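Long-range contacts in alpha-galactosidase (Lactobacillus brevis, PDB 3MI6), which probably hydrolyses terminal, non-reducing alpha-D-galactose residues of alpha-D-galactosides, including galactose oligosaccharides, galactomannans and galactolipids: residues Arg178-Gln183 with Arg271-Ile276; Met215-Ser220 with Asn257-Ile262. One frame throughout, in Å; residues are numbered along the deposited sequence.

Contact 1: residues Arg178-Gln183 with Arg271-Ile276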
loop_
_atom_site.group_PDB
_atom_site.type_symbol
_atom_site.label_atom_id
_atom_site.label_comp_id
_atom_site.label_asym_id
_atom_site.label_seq_id
_atom_site.Cartn_x
_atom_site.Cartn_y
_atom_site.Cartn_z
ATOM N N ARG D 178 12.407 1.257 -37.095
ATOM C CA ARG D 178 12.523 1.649 -35.709
ATOM C C ARG D 178 13.926 2.199 -35.479
ATOM O O ARG D 178 14.914 1.509 -35.730
ATOM C CB ARG D 178 12.275 0.428 -34.821
ATOM C CG ARG D 178 12.548 0.623 -33.356
ATOM C CD ARG D 178 12.235 -0.669 -32.621
ATOM N NE ARG D 178 10.827 -1.002 -32.759
ATOM C CZ ARG D 178 9.997 -1.164 -31.734
ATOM N NH1 ARG D 178 10.449 -1.054 -30.484
ATOM N NH2 ARG D 178 8.716 -1.439 -31.965
ATOM N N ALA D 179 14.010 3.441 -35.013
ATOM C CA ALA D 179 15.295 4.079 -34.765
ATOM C C ALA D 179 15.267 4.824 -33.440
ATOM O O ALA D 179 15.281 6.055 -33.417
ATOM C CB ALA D 179 15.625 5.027 -35.878
ATOM N N LEU D 180 15.223 4.082 -32.333
ATOM C CA LEU D 180 15.225 4.714 -31.017
ATOM C C LEU D 180 16.510 5.494 -30.777
ATOM O O LEU D 180 17.499 5.298 -31.470
ATOM C CB LEU D 180 15.017 3.694 -29.909
ATOM C CG LEU D 180 13.586 3.353 -29.473
ATOM C CD1 LEU D 180 12.567 4.198 -30.176
ATOM C CD2 LEU D 180 13.285 1.866 -29.644
ATOM N N SER D 181 16.486 6.378 -29.788
ATOM C CA SER D 181 17.626 7.235 -29.514
ATOM C C SER D 181 18.515 6.699 -28.423
ATOM O O SER D 181 19.697 7.016 -28.381
ATOM C CB SER D 181 17.163 8.622 -29.119
ATOM O OG SER D 181 16.460 9.194 -30.192
ATOM N N SER D 182 17.950 5.905 -27.526
ATOM C CA SER D 182 18.707 5.391 -26.403
ATOM C C SER D 182 18.096 4.113 -25.879
ATOM O O SER D 182 16.869 3.988 -25.787
ATOM C CB SER D 182 18.752 6.417 -25.278
ATOM O OG SER D 182 19.194 5.804 -24.077
ATOM N N GLN D 183 18.954 3.157 -25.548
ATOM C CA GLN D 183 18.521 1.964 -24.848
ATOM C C GLN D 183 19.347 1.856 -23.599
ATOM O O GLN D 183 20.546 2.118 -23.633
ATOM C CB GLN D 183 18.742 0.732 -25.700
ATOM C CG GLN D 183 18.706 -0.542 -24.922
ATOM C CD GLN D 183 18.684 -1.732 -25.839
ATOM O OE1 GLN D 183 18.096 -1.669 -26.909
ATOM N NE2 GLN D 183 19.312 -2.828 -25.426
ATOM N N ARG D 271 14.612 -2.902 -19.580
ATOM C CA ARG D 271 15.039 -2.143 -20.736
ATOM C C ARG D 271 14.272 -0.820 -20.833
ATOM O O ARG D 271 13.054 -0.809 -21.022
ATOM C CB ARG D 271 14.862 -2.970 -22.013
ATOM C CG ARG D 271 15.480 -2.341 -23.266
ATOM C CD ARG D 271 15.588 -3.358 -24.390
ATOM N NE ARG D 271 16.798 -4.159 -24.276
ATOM C CZ ARG D 271 17.049 -5.252 -24.993
ATOM N NH1 ARG D 271 16.162 -5.690 -25.872
ATOM N NH2 ARG D 271 18.182 -5.918 -24.814
ATOM N N ILE D 272 14.994 0.291 -20.702
ATOM C CA ILE D 272 14.422 1.611 -20.936
ATOM C C ILE D 272 14.765 2.102 -22.347
ATOM O O ILE D 272 15.919 2.340 -22.661
ATOM C CB ILE D 272 14.903 2.667 -19.889
ATOM C CG1 ILE D 272 14.573 2.239 -18.455
ATOM C CG2 ILE D 272 14.253 4.014 -20.143
ATOM C CD1 ILE D 272 15.283 0.994 -17.967
ATOM N N LEU D 273 13.744 2.259 -23.185
ATOM C CA LEU D 273 13.899 2.696 -24.569
ATOM C C LEU D 273 13.337 4.072 -24.691
ATOM O O LEU D 273 12.251 4.296 -24.212
ATOM C CB LEU D 273 13.078 1.797 -25.494
ATOM C CG LEU D 273 13.623 0.417 -25.837
ATOM C CD1 LEU D 273 12.742 -0.267 -26.853
ATOM C CD2 LEU D 273 15.019 0.591 -26.374
ATOM N N THR D 274 14.052 4.994 -25.328
ATOM C CA THR D 274 13.492 6.318 -25.608
ATOM C C THR D 274 13.905 6.922 -26.957
ATOM O O THR D 274 15.066 6.890 -27.336
ATOM C CB THR D 274 13.764 7.332 -24.474
ATOM O OG1 THR D 274 15.158 7.364 -24.172
ATOM C CG2 THR D 274 12.989 6.954 -23.205
ATOM N N GLY D 275 12.937 7.462 -27.685
ATOM C CA GLY D 275 13.210 8.174 -28.915
ATOM C C GLY D 275 11.934 8.379 -29.713
ATOM O O GLY D 275 10.831 8.450 -29.162
ATOM N N ILE D 276 12.088 8.484 -31.028
ATOM C CA ILE D 276 10.959 8.609 -31.928
ATOM C C ILE D 276 10.071 7.371 -31.833
ATOM O O ILE D 276 10.543 6.243 -31.886
ATOM C CB ILE D 276 11.444 8.771 -33.369
ATOM C CG1 ILE D 276 12.341 9.995 -33.480
ATOM C CG2 ILE D 276 10.269 8.877 -34.319
ATOM C CD1 ILE D 276 12.842 10.239 -34.877
HETATM O O HOH W 1 11.716 4.889 -33.979
HETATM O O HOH W 2 14.734 8.138 -32.152
HETATM O O HOH W 3 16.467 5.154 -23.073
#
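S182 pairs with T274 as an antiparallel hydrogen-bonded pair, T274 N donating a hydrogen bond to S182 O at 3.0 Å, and Q183 faces L273 in the adjoining non-hydrogen-bonded pair. The carbonyl of T274 serves two donors: S181 N reaches T274 O at 2.9 Å, and S182 N adds a weaker bond to the same atom. Two consecutive residues facing one on the partner strand make a classic beta bulge, placed where strand 174-186 turns its corner at S181, within the N-terminal beta domain of this family 36 glycosidase. On the face carrying Q183 and L273, the two side chains run side by side, with L273 CD2 3.8 Å from Q183 CB. The other branch of L273 meets L180, whose chain crosses it at about a right angle, CD2 to L273 CD1 at 3.6 Å. With CG anti to the backbone N (chi1 163°) and the rest extended, Q183 carries its amide over one face of the R271 guanidinium, tilted 31° from it. Q183 NE2 lies 3.1 Å from R271 NE, but both are donors, so no hydrogen bond joins them. The guanidinium instead forms salt bridges through NE with D185 and through NH2 with D84, while Q183 OE1 accepts from A78 N. A leucine replacing R271 would probably leave D185 and D84 without their cationic mate and the Q183 amide without its flat partner. On the face of S182 and T274, a water joins I272 O, S182 OG and T274 OG1. Beyond the bulge a second water accepts from A179 N (water to N 2.9 Å) and donates to I276 O (water to O 2.8 Å), and a third connects S181 OG with I276 N; S181 OG is also hydrogen-bonded to P294 O.

Contact 2: residues Met215-Ser220 with Asn257-Ile262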
loop_
_atom_site.group_PDB
_atom_site.type_symbol
_atom_site.label_atom_id
_atom_site.label_comp_id
_atom_site.label_asym_id
_atom_site.label_seq_id
_atom_site.Cartn_x
_atom_site.Cartn_y
_atom_site.Cartn_z
HETATM N N MSE D 215 5.343 -4.626 -20.575
HETATM C CA MSE D 215 5.558 -3.301 -21.089
HETATM C C MSE D 215 4.779 -2.266 -20.310
HETATM O O MSE D 215 3.588 -2.418 -20.097
HETATM C CB MSE D 215 5.120 -3.245 -22.549
HETATM C CG MSE D 215 5.360 -1.897 -23.160
HETATM SE SE MSE D 215 7.245 -1.697 -23.596
HETATM C CE MSE D 215 7.167 -2.507 -25.378
ATOM N N GLN D 216 5.464 -1.227 -19.860
ATOM C CA GLN D 216 4.806 -0.012 -19.395
ATOM C C GLN D 216 5.493 1.108 -20.122
ATOM O O GLN D 216 6.705 1.348 -19.951
ATOM C CB GLN D 216 4.949 0.209 -17.896
ATOM C CG GLN D 216 6.325 -0.060 -17.375
ATOM C CD GLN D 216 6.362 -1.273 -16.478
ATOM O OE1 GLN D 216 6.921 -2.325 -16.836
ATOM N NE2 GLN D 216 5.747 -1.143 -15.294
ATOM N N SER D 217 4.720 1.787 -20.953
ATOM C CA SER D 217 5.272 2.837 -21.754
ATOM C C SER D 217 4.289 3.991 -21.748
ATOM O O SER D 217 3.129 3.840 -21.337
ATOM C CB SER D 217 5.478 2.310 -23.174
ATOM O OG SER D 217 4.248 1.865 -23.736
ATOM N N ILE D 218 4.771 5.151 -22.175
ATOM C CA ILE D 218 3.903 6.244 -22.562
ATOM C C ILE D 218 4.409 6.766 -23.903
ATOM O O ILE D 218 5.585 6.688 -24.190
ATOM C CB ILE D 218 3.922 7.369 -21.521
ATOM C CG1 ILE D 218 5.259 8.115 -21.564
ATOM C CG2 ILE D 218 3.642 6.818 -20.152
ATOM C CD1 ILE D 218 5.795 8.444 -20.200
ATOM N N SER D 219 3.515 7.299 -24.722
ATOM C CA SER D 219 3.871 7.651 -26.093
ATOM C C SER D 219 3.022 8.786 -26.687
ATOM O O SER D 219 2.060 9.272 -26.081
ATOM C CB SER D 219 3.781 6.401 -26.994
ATOM O OG SER D 219 2.476 5.818 -26.983
ATOM N N SER D 220 3.381 9.194 -27.893
ATOM C CA SER D 220 2.576 10.158 -28.615
ATOM C C SER D 220 2.466 9.770 -30.092
ATOM O O SER D 220 3.467 9.412 -30.727
ATOM C CB SER D 220 3.186 11.550 -28.454
ATOM O OG SER D 220 2.254 12.553 -28.794
ATOM N N ASN D 257 6.433 12.769 -32.428
ATOM C CA ASN D 257 6.023 11.502 -31.847
ATOM C C ASN D 257 7.121 10.860 -31.029
ATOM O O ASN D 257 8.214 10.643 -31.528
ATOM C CB ASN D 257 5.593 10.557 -32.942
ATOM C CG ASN D 257 4.318 10.989 -33.585
ATOM O OD1 ASN D 257 3.629 11.856 -33.070
ATOM N ND2 ASN D 257 3.980 10.380 -34.713
ATOM N N PHE D 258 6.848 10.556 -29.766
ATOM C CA PHE D 258 7.864 9.886 -28.963
ATOM C C PHE D 258 7.387 8.588 -28.316
ATOM O O PHE D 258 6.185 8.338 -28.206
ATOM C CB PHE D 258 8.415 10.829 -27.900
ATOM C CG PHE D 258 7.510 11.008 -26.730
ATOM C CD1 PHE D 258 6.540 11.992 -26.733
ATOM C CD2 PHE D 258 7.626 10.201 -25.622
ATOM C CE1 PHE D 258 5.707 12.176 -25.647
ATOM C CE2 PHE D 258 6.796 10.384 -24.539
ATOM C CZ PHE D 258 5.832 11.379 -24.556
ATOM N N LEU D 259 8.349 7.771 -27.894
ATOM C CA LEU D 259 8.091 6.596 -27.048
ATOM C C LEU D 259 9.028 6.543 -25.824
ATOM O O LEU D 259 10.226 6.715 -25.938
ATOM C CB LEU D 259 8.202 5.302 -27.864
ATOM C CG LEU D 259 8.246 3.993 -27.080
ATOM C CD1 LEU D 259 6.862 3.608 -26.648
ATOM C CD2 LEU D 259 8.847 2.892 -27.927
ATOM N N ASP D 260 8.448 6.327 -24.657
ATOM C CA ASP D 260 9.186 6.080 -23.424
ATOM C C ASP D 260 8.734 4.730 -22.946
ATOM O O ASP D 260 7.599 4.578 -22.515
ATOM C CB ASP D 260 8.820 7.102 -22.362
ATOM C CG ASP D 260 9.607 8.378 -22.485
ATOM O OD1 ASP D 260 10.393 8.537 -23.448
ATOM O OD2 ASP D 260 9.440 9.236 -21.599
ATOM N N ALA D 261 9.605 3.742 -23.032
ATOM C CA ALA D 261 9.161 2.381 -22.819
ATOM C C ALA D 261 10.077 1.653 -21.875
ATOM O O ALA D 261 11.300 1.724 -21.985
ATOM C CB ALA D 261 9.031 1.639 -24.137
ATOM N N ILE D 262 9.468 0.952 -20.932
ATOM C CA ILE D 262 10.209 0.184 -19.956
ATOM C C ILE D 262 9.656 -1.215 -19.894
ATOM O O ILE D 262 8.478 -1.414 -19.589
ATOM C CB ILE D 262 10.058 0.768 -18.594
ATOM C CG1 ILE D 262 10.553 2.182 -18.613
ATOM C CG2 ILE D 262 10.887 0.003 -17.621
ATOM C CD1 ILE D 262 11.410 2.459 -17.414
#
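Q216 and I262 form a reciprocal backbone pair, Q216 N to I262 O and I262 N to Q216 O both at 3.0 Å, the first with a nearly straight N-H...O angle of 174°. Two residues on, I218 and D260 repeat the exchange: I218 N meets D260 O and D260 N meets I218 O, each at 2.9 Å. A fifth bond, S220 N to F258 O, extends the bonding one residue past the end of strand 215-219. Thus Q216 and I218 spend both backbone polar groups on strand 258-262. The intervening pairs, S217 with A261 and S219 with L259, are non-hydrogen-bonded, and their backbone groups point outward. On one side, A261 and L259 bond to L273 and G275; on the other, M215 and S217 pair with an antiparallel strand of the second subunit. Two polar side chains at the end are also satisfied from outside: S220 OG by A224 O, and N257 OD1 by M223 N. On the face of S217 and A261, the CB atoms of these residues meet at 3.7 Å, and the selenium of selenomethionine M215 comes to 3.8 Å from A261 CB. F258 CG sits between the backbone N and the carbonyl carbon (chi1 77°), which brings the ring to the neighbouring strand, where S219 CA and S220 N lie over one of its faces. S220 CB touches CD1 and CE1 of that ring, while the I218 side chain crosses it obliquely, I218 CG1 4.0 Å from F258 CE2, and also packs on D260 CB. The N-to-C directions of strand segments 215-219 and 258-262 differ by 162°, and their axes come within 4.7 Å. This is antiparallel beta pairing in the family 36 N-terminal domain, its sheet running on into the second subunit.

How the contacts relate
The centres of the two contacts lie 9 Å apart in one antiparallel sheet, joined by the neighbouring strands 258-264 and 270-274, which follow each other in the chain. Probable hydrogen bonds connect them directly, L273 N to A261 O at 2.8 Å and L259 N to G275 O at 2.9 Å, and I272 packs on I262. The strand order is therefore 174-186, 270-274, 258-264, 214-219, with contact 2 nested along the chain inside the loop closed by contact 1. Contact 1 is away from the predicted sites. Contact 2 comes closer: the side chain of S220 is about 9 Å from that of M480, predicted to bind substrate.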